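Local coordinates for 3-keto-5-aminohexanoate cleavage protein (Archaeoglobus fulgidus, PDB 3LOT), which probably cleaves 3-keto-5-aminohexanoate or a related beta-keto acid, as a zinc-dependent TIM-barrel enzyme of the beta-keto acid cleavage family, at residues L27-P31 with A53-K57; V104-P109 with I163-T169; T248-I252 with I286-K292. One frame throughout, in Å; residues are numbered along the deposited sequence.

Contact 1: L27-P31 with A53-K57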
# COMPACT_ATOMS: atom_id res chain seq x y z
N LEU D 27 -18.54 15.95 29.34
CA LEU D 27 -17.62 14.88 29.71
C LEU D 27 -18.10 14.29 31.05
O LEU D 27 -18.20 15.02 32.06
CB LEU D 27 -16.19 15.39 29.83
CG LEU D 27 -15.16 14.29 30.19
CD1 LEU D 27 -14.99 13.33 28.99
CD2 LEU D 27 -13.80 14.93 30.55
N PRO D 28 -18.37 12.96 31.08
CA PRO D 28 -18.82 12.39 32.36
C PRO D 28 -17.70 12.39 33.37
O PRO D 28 -16.66 11.79 33.13
CB PRO D 28 -19.17 10.93 32.03
CG PRO D 28 -19.27 10.87 30.55
CD PRO D 28 -18.42 11.98 29.99
N VAL D 29 -17.91 13.03 34.51
CA VAL D 29 -16.90 13.03 35.53
C VAL D 29 -17.14 12.12 36.73
O VAL D 29 -16.25 11.30 37.10
CB VAL D 29 -16.75 14.36 36.06
CG1 VAL D 29 -16.18 14.21 37.51
CG2 VAL D 29 -15.89 15.16 35.03
N THR D 30 -18.30 12.19 37.33
CA THR D 30 -18.52 11.43 38.57
C THR D 30 -18.83 9.98 38.27
O THR D 30 -19.22 9.63 37.14
CB THR D 30 -19.71 11.99 39.31
OG1 THR D 30 -20.88 11.73 38.54
CG2 THR D 30 -19.53 13.49 39.55
N PRO D 31 -18.69 9.10 39.26
CA PRO D 31 -19.01 7.71 38.95
C PRO D 31 -20.44 7.51 38.50
O PRO D 31 -20.69 6.70 37.59
CB PRO D 31 -18.78 7.00 40.28
CG PRO D 31 -17.61 7.76 40.89
CD PRO D 31 -17.97 9.21 40.54
N ALA D 53 -12.17 5.21 35.48
CA ALA D 53 -12.61 5.91 36.69
C ALA D 53 -12.03 7.33 36.70
O ALA D 53 -10.95 7.59 36.16
CB ALA D 53 -12.14 5.15 37.92
N ARG D 54 -12.76 8.23 37.36
CA ARG D 54 -12.34 9.58 37.64
C ARG D 54 -12.75 9.92 39.08
O ARG D 54 -13.82 9.53 39.55
CB ARG D 54 -13.04 10.55 36.72
CG ARG D 54 -12.54 10.52 35.31
CD ARG D 54 -13.31 11.45 34.48
NE ARG D 54 -12.83 11.49 33.10
CZ ARG D 54 -11.76 12.16 32.66
NH1 ARG D 54 -10.96 12.85 33.46
NH2 ARG D 54 -11.44 12.08 31.40
N ASP D 55 -11.88 10.65 39.75
CA ASP D 55 -12.17 11.17 41.10
C ASP D 55 -13.42 12.07 41.04
O ASP D 55 -13.45 13.02 40.26
CB ASP D 55 -10.91 11.94 41.52
CG ASP D 55 -10.93 12.37 42.95
OD1 ASP D 55 -12.01 12.55 43.54
OD2 ASP D 55 -9.81 12.56 43.46
N PRO D 56 -14.46 11.78 41.85
CA PRO D 56 -15.73 12.55 41.81
C PRO D 56 -15.59 14.02 42.19
O PRO D 56 -16.34 14.85 41.68
CB PRO D 56 -16.61 11.88 42.86
CG PRO D 56 -15.82 10.77 43.44
CD PRO D 56 -14.42 10.85 43.00
N LYS D 57 -14.63 14.32 43.07
CA LYS D 57 -14.42 15.66 43.58
C LYS D 57 -14.02 16.61 42.46
O LYS D 57 -14.49 17.74 42.44
CB LYS D 57 -13.38 15.68 44.73
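R54 runs alongside 27-31 and touches V29 O, P28 O and the side chain of L27 in turn. At the near end its CB packs against V29 O, 3.3 Å away; further along, R54 CD lies 3.6 Å from P28 O; at the far end L27 CD2 sits over one face of the guanidinium, 3.8 Å from R54 NH2 and displaced toward the rim of the group. The arginine can span this distance because its chain is fully extended from CG to NE (chi2 and chi3 both 178°), and L27 crosses it at about a right angle. A second, apolar patch lies nearer the surface, where P31 CD meets P56 CB at 3.8 Å. Separately, V29 CG1 lies 4.1 Å from the carbonyl oxygen D55 O.

No hydrogen bond joins the two segments directly, so the polar grip comes from the next shell. T15 OG1 bonds both R54 NE and P28 O, so one hydroxyl links the arginine to the backbone of 27-31, and H19 O and G59 O take up R54 NH2 and NH1. Two further bonds set the backbone. D55 OD1 accepts from K57 N at 3.2 Å in an Asx turn, which shapes the chain as it leaves the strand, and T30 is the N-cap of helix 31-43, its OG1 bonded to Q33 N. The arrangement belongs to the rim of a TIM barrel, where the loop after strand 7-13 folds over the C-terminal end of strand 48-54, the strand that carries the zinc ligands H50 and H52.

Contact 2: V104-P109 with I163-T169; sequences VPALKP and IFKENDT
K108 NZ bonds two acceptors, N167 OD1 across the contact and P105 O in its own segment, each at 3.0 Å; it lies in the carbonyl plane of both. The lysine can serve the pair because its otherwise extended chain bends at its last torsion (chi4 51°), folding NZ back over the end of its own helix. The other end of the N167 amide is held too: ND2 donates to I163 O at 2.9 Å. That carbonyl also accepts from N167 N, the two donors arriving from opposite faces of its plane. With both amide ends bonded, the rotation of the group is fixed, and P105 packs obliquely against it, its CB 3.7 Å from N167 ND2.

A second polar link lies on the barrel side. T169 OG1 donates to P109 O at 2.7 Å, in the carbonyl plane, and V104 CG1 packs 3.5 Å from this hydroxyl. V104 points its two methyls apart: CG1 serves T169 and I163 CG2, while CG2 approaches F164 CE1 at 3.9 Å, the valine crossing the phenylalanine at about a right angle. F164 in turn meets F114 edge-to-face.

Both helices end here. Helix 154-166 closes in a Schellman motif with D168 as C-prime residue, and K108 leaves helix 103-107 with positive phi. The two segments then lead into the neighbouring parallel strands 111-115 and 170-175. K307 NZ bonds the carbonyls of K108 and D168. Two lysines thus bond carbonyl oxygens at and just beyond the helix ends, where their positive charge would probably offset the local negative potential.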
# COMPACT_ATOMS: atom_id res chain seq x y z
N VAL D 104 -7.96 -5.99 37.23
CA VAL D 104 -8.31 -7.28 36.59
C VAL D 104 -8.52 -8.39 37.64
O VAL D 104 -9.56 -9.04 37.61
CB VAL D 104 -7.37 -7.63 35.41
CG1 VAL D 104 -7.64 -9.02 34.86
CG2 VAL D 104 -7.53 -6.57 34.27
N PRO D 105 -7.62 -8.54 38.61
CA PRO D 105 -7.87 -9.51 39.66
C PRO D 105 -8.95 -9.08 40.67
O PRO D 105 -9.68 -9.93 41.21
CB PRO D 105 -6.51 -9.65 40.35
CG PRO D 105 -5.76 -8.43 39.94
CD PRO D 105 -6.19 -8.21 38.55
N ALA D 106 -9.08 -7.78 40.89
CA ALA D 106 -10.15 -7.26 41.75
C ALA D 106 -11.54 -7.50 41.16
O ALA D 106 -12.46 -7.99 41.85
CB ALA D 106 -9.92 -5.79 42.05
N LEU D 107 -11.72 -7.13 39.89
CA LEU D 107 -13.05 -7.18 39.25
C LEU D 107 -13.29 -8.40 38.36
O LEU D 107 -14.44 -8.71 38.08
CB LEU D 107 -13.35 -5.89 38.45
CG LEU D 107 -13.88 -4.66 39.21
CD1 LEU D 107 -12.93 -4.22 40.23
CD2 LEU D 107 -14.21 -3.55 38.26
N LYS D 108 -12.24 -9.06 37.91
CA LYS D 108 -12.36 -10.17 36.94
C LYS D 108 -13.35 -9.87 35.83
O LYS D 108 -14.34 -10.57 35.66
CB LYS D 108 -12.71 -11.47 37.67
CG LYS D 108 -11.74 -11.84 38.76
CD LYS D 108 -12.22 -13.07 39.50
CE LYS D 108 -11.13 -13.80 40.21
NZ LYS D 108 -10.31 -12.90 41.06
N PRO D 109 -13.12 -8.79 35.06
CA PRO D 109 -14.05 -8.44 34.02
C PRO D 109 -13.96 -9.40 32.85
O PRO D 109 -13.00 -10.17 32.72
CB PRO D 109 -13.57 -7.03 33.57
CG PRO D 109 -12.10 -7.03 33.88
CD PRO D 109 -11.94 -7.90 35.11
N ILE D 163 -1.87 -12.44 34.16
CA ILE D 163 -2.94 -11.88 34.97
C ILE D 163 -4.31 -12.03 34.29
O ILE D 163 -5.31 -12.41 34.94
CB ILE D 163 -2.65 -10.40 35.33
CG1 ILE D 163 -1.53 -10.31 36.35
CG2 ILE D 163 -3.91 -9.75 35.90
CD1 ILE D 163 -0.83 -8.96 36.39
N PHE D 164 -4.37 -11.76 32.99
CA PHE D 164 -5.65 -11.88 32.26
C PHE D 164 -6.11 -13.32 32.24
O PHE D 164 -7.28 -13.61 32.50
CB PHE D 164 -5.54 -11.32 30.83
CG PHE D 164 -5.73 -9.84 30.75
CD1 PHE D 164 -4.95 -8.97 31.52
CD2 PHE D 164 -6.69 -9.28 29.89
CE1 PHE D 164 -5.11 -7.55 31.42
CE2 PHE D 164 -6.85 -7.89 29.80
CZ PHE D 164 -6.06 -7.03 30.58
N LYS D 165 -5.19 -14.24 31.96
CA LYS D 165 -5.56 -15.66 31.95
C LYS D 165 -6.04 -16.14 33.32
O LYS D 165 -6.98 -16.91 33.41
CB LYS D 165 -4.35 -16.49 31.50
CG LYS D 165 -4.13 -16.49 30.01
CD LYS D 165 -2.81 -17.11 29.66
CE LYS D 165 -2.57 -17.05 28.16
NZ LYS D 165 -1.25 -17.62 27.82
N GLU D 166 -5.37 -15.72 34.37
CA GLU D 166 -5.73 -16.12 35.75
C GLU D 166 -7.14 -15.73 36.16
O GLU D 166 -7.78 -16.38 36.95
CB GLU D 166 -4.77 -15.46 36.72
CG GLU D 166 -3.41 -16.07 36.73
CD GLU D 166 -2.36 -15.22 37.43
OE1 GLU D 166 -2.74 -14.17 38.01
OE2 GLU D 166 -1.15 -15.59 37.40
N ASN D 167 -7.61 -14.61 35.64
CA ASN D 167 -8.90 -14.07 36.02
C ASN D 167 -9.91 -14.21 34.90
O ASN D 167 -11.00 -13.60 34.95
CB ASN D 167 -8.74 -12.61 36.44
CG ASN D 167 -7.86 -12.46 37.66
OD1 ASN D 167 -8.33 -12.73 38.78
ND2 ASN D 167 -6.61 -12.01 37.48
N ASP D 168 -9.57 -15.02 33.89
CA ASP D 168 -10.48 -15.36 32.83
C ASP D 168 -10.98 -14.06 32.20
O ASP D 168 -12.18 -13.86 31.99
CB ASP D 168 -11.63 -16.20 33.40
CG ASP D 168 -12.43 -16.90 32.34
OD1 ASP D 168 -11.99 -16.89 31.19
OD2 ASP D 168 -13.53 -17.45 32.64
N THR D 169 -10.04 -13.15 31.92
CA THR D 169 -10.36 -11.88 31.26
C THR D 169 -9.77 -11.86 29.86
O THR D 169 -8.61 -12.20 29.67
CB THR D 169 -9.83 -10.70 32.07
OG1 THR D 169 -10.39 -10.71 33.39
CG2 THR D 169 -10.15 -9.35 31.38

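Contact 3: T248-I252 with I286-K292; sequences TLAVI and IVKELGK
V251, L290 and T248 bury the most surface where two outer helices of the TIM barrel, 243-252 and 276-289, pack against each other near their C-terminal ends. V251 stands at the centre and divides its work between two methyls. CG1, anti to the backbone N (chi1 171°), meets L290 CD1 at 4.0 Å, whereas CG2 faces V287 CG2 at 4.2 Å. On the barrel side V251 and V287 both rest on V8 of strand 7-13.

T248 crosses I286 at about a right angle, with I286 CG2 only 3.5 Å from T248 OG1. The hydroxyl is bonded to M244 O one turn back in its own helix, which satisfies it within an apolar setting. Beyond this point T248 packs on T248 of the second subunit, and E289 forms salt bridges with R285 and K282 of that subunit.

A Schellman motif with G291 as C-prime residue ends helix 276-289 and turns K292 back toward V251. The lysine is modelled in two positions; in one of them its chain slides past the valine in the opposite direction, and its NZ donates to a water that itself donates to V251 O.

L290, just past the last helical residue, enters with a single methyl: its CD1 reaches T248 CG2 as well as V251, and lies 4.0 Å from I252 CG1.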
# COMPACT_ATOMS: atom_id res chain seq x y z
N THR D 248 -16.37 4.70 10.11
CA THR D 248 -17.04 4.27 8.88
C THR D 248 -16.12 3.47 7.91
O THR D 248 -16.51 2.42 7.43
CB THR D 248 -17.75 5.45 8.15
OG1 THR D 248 -18.58 6.14 9.10
CG2 THR D 248 -18.60 4.97 6.97
N LEU D 249 -14.89 3.96 7.68
CA LEU D 249 -13.86 3.20 6.99
C LEU D 249 -13.72 1.77 7.56
O LEU D 249 -13.74 0.77 6.82
CB LEU D 249 -12.52 3.93 7.06
CG LEU D 249 -11.30 3.27 6.44
CD1 LEU D 249 -11.52 3.03 4.88
CD2 LEU D 249 -10.04 4.16 6.70
N ALA D 250 -13.58 1.69 8.88
CA ALA D 250 -13.41 0.40 9.58
C ALA D 250 -14.56 -0.53 9.21
O ALA D 250 -14.32 -1.66 8.82
CB ALA D 250 -13.31 0.59 11.09
N VAL D 251 -15.80 -0.05 9.32
CA VAL D 251 -16.97 -0.87 8.99
C VAL D 251 -16.94 -1.33 7.53
O VAL D 251 -17.27 -2.47 7.23
CB VAL D 251 -18.29 -0.16 9.35
CG1 VAL D 251 -19.51 -0.92 8.80
CG2 VAL D 251 -18.40 -0.07 10.87
N ILE D 252 -16.53 -0.44 6.63
CA ILE D 252 -16.46 -0.76 5.22
C ILE D 252 -15.41 -1.91 5.04
O ILE D 252 -15.56 -2.79 4.18
CB ILE D 252 -16.10 0.49 4.38
CG1 ILE D 252 -17.30 1.45 4.33
CG2 ILE D 252 -15.65 0.12 2.95
CD1 ILE D 252 -16.94 2.83 3.91
N ILE D 286 -25.17 5.01 10.54
CA ILE D 286 -24.27 4.76 9.42
C ILE D 286 -24.13 3.25 9.21
O ILE D 286 -24.21 2.75 8.09
CB ILE D 286 -22.87 5.41 9.71
CG1 ILE D 286 -23.00 6.95 9.74
CG2 ILE D 286 -21.81 4.95 8.70
CD1 ILE D 286 -21.73 7.64 10.32
N VAL D 287 -23.94 2.50 10.29
CA VAL D 287 -23.85 1.06 10.19
C VAL D 287 -25.08 0.52 9.44
O VAL D 287 -24.98 -0.34 8.60
CB VAL D 287 -23.74 0.41 11.61
CG1 VAL D 287 -24.10 -1.08 11.59
CG2 VAL D 287 -22.33 0.64 12.19
N LYS D 288 -26.26 1.05 9.75
CA LYS D 288 -27.47 0.55 9.13
C LYS D 288 -27.61 0.96 7.66
O LYS D 288 -28.11 0.17 6.85
CB LYS D 288 -28.70 0.95 9.95
CG LYS D 288 -28.83 0.17 11.25
CD LYS D 288 -30.03 0.70 12.08
CE LYS D 288 -30.20 -0.04 13.42
NZ LYS D 288 -31.25 0.68 14.22
N GLU D 289 -27.16 2.17 7.30
CA GLU D 289 -27.14 2.52 5.90
C GLU D 289 -26.26 1.58 5.09
O GLU D 289 -26.56 1.29 3.93
CB GLU D 289 -26.69 3.97 5.66
CG GLU D 289 -27.69 5.00 6.08
CD GLU D 289 -29.02 4.97 5.30
OE1 GLU D 289 -29.20 4.22 4.32
OE2 GLU D 289 -29.90 5.74 5.71
N LEU D 290 -25.20 1.08 5.70
CA LEU D 290 -24.32 0.17 5.00
C LEU D 290 -24.82 -1.27 5.06
O LEU D 290 -24.08 -2.16 4.74
CB LEU D 290 -22.92 0.29 5.55
CG LEU D 290 -22.20 1.62 5.31
CD1 LEU D 290 -20.87 1.65 6.11
CD2 LEU D 290 -22.01 1.91 3.81
N GLY D 291 -26.08 -1.47 5.46
CA GLY D 291 -26.71 -2.79 5.43
C GLY D 291 -26.27 -3.71 6.55
O GLY D 291 -26.35 -4.94 6.43
N LYS D 292 -25.79 -3.13 7.65
CA LYS D 292 -25.30 -3.90 8.77
C LYS D 292 -26.15 -3.50 9.98
O LYS D 292 -27.01 -2.64 9.87
CB LYS D 292 -23.81 -3.60 9.00
CG LYS D 292 -22.89 -4.12 7.88
CD LYS D 292 -21.52 -3.47 7.88
CE LYS D 292 -20.67 -3.93 6.66
NZ LYS D 292 -20.61 -5.41 6.49
O HOH W 1 -17.82 -4.84 5.27

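All three contacts are partly buried and lie in the outer parts of one barrel, well apart: the centres of contacts 1 and 2 are about 24 Å from each other, and contact 3 is more than 30 Å from both. They share no helix, although contact 1 uses the loop that follows strand 7-13 and contact 3 packs on V8 within that strand. Place and chemistry go together. Contact 1, closest to the zinc, joins a loop to the end of a strand through an arginine bonded to third parties; contact 2 links two helix ends by direct hydrogen bonds; contact 3 is mainly aliphatic and borders a subunit interface that neither of the others touches.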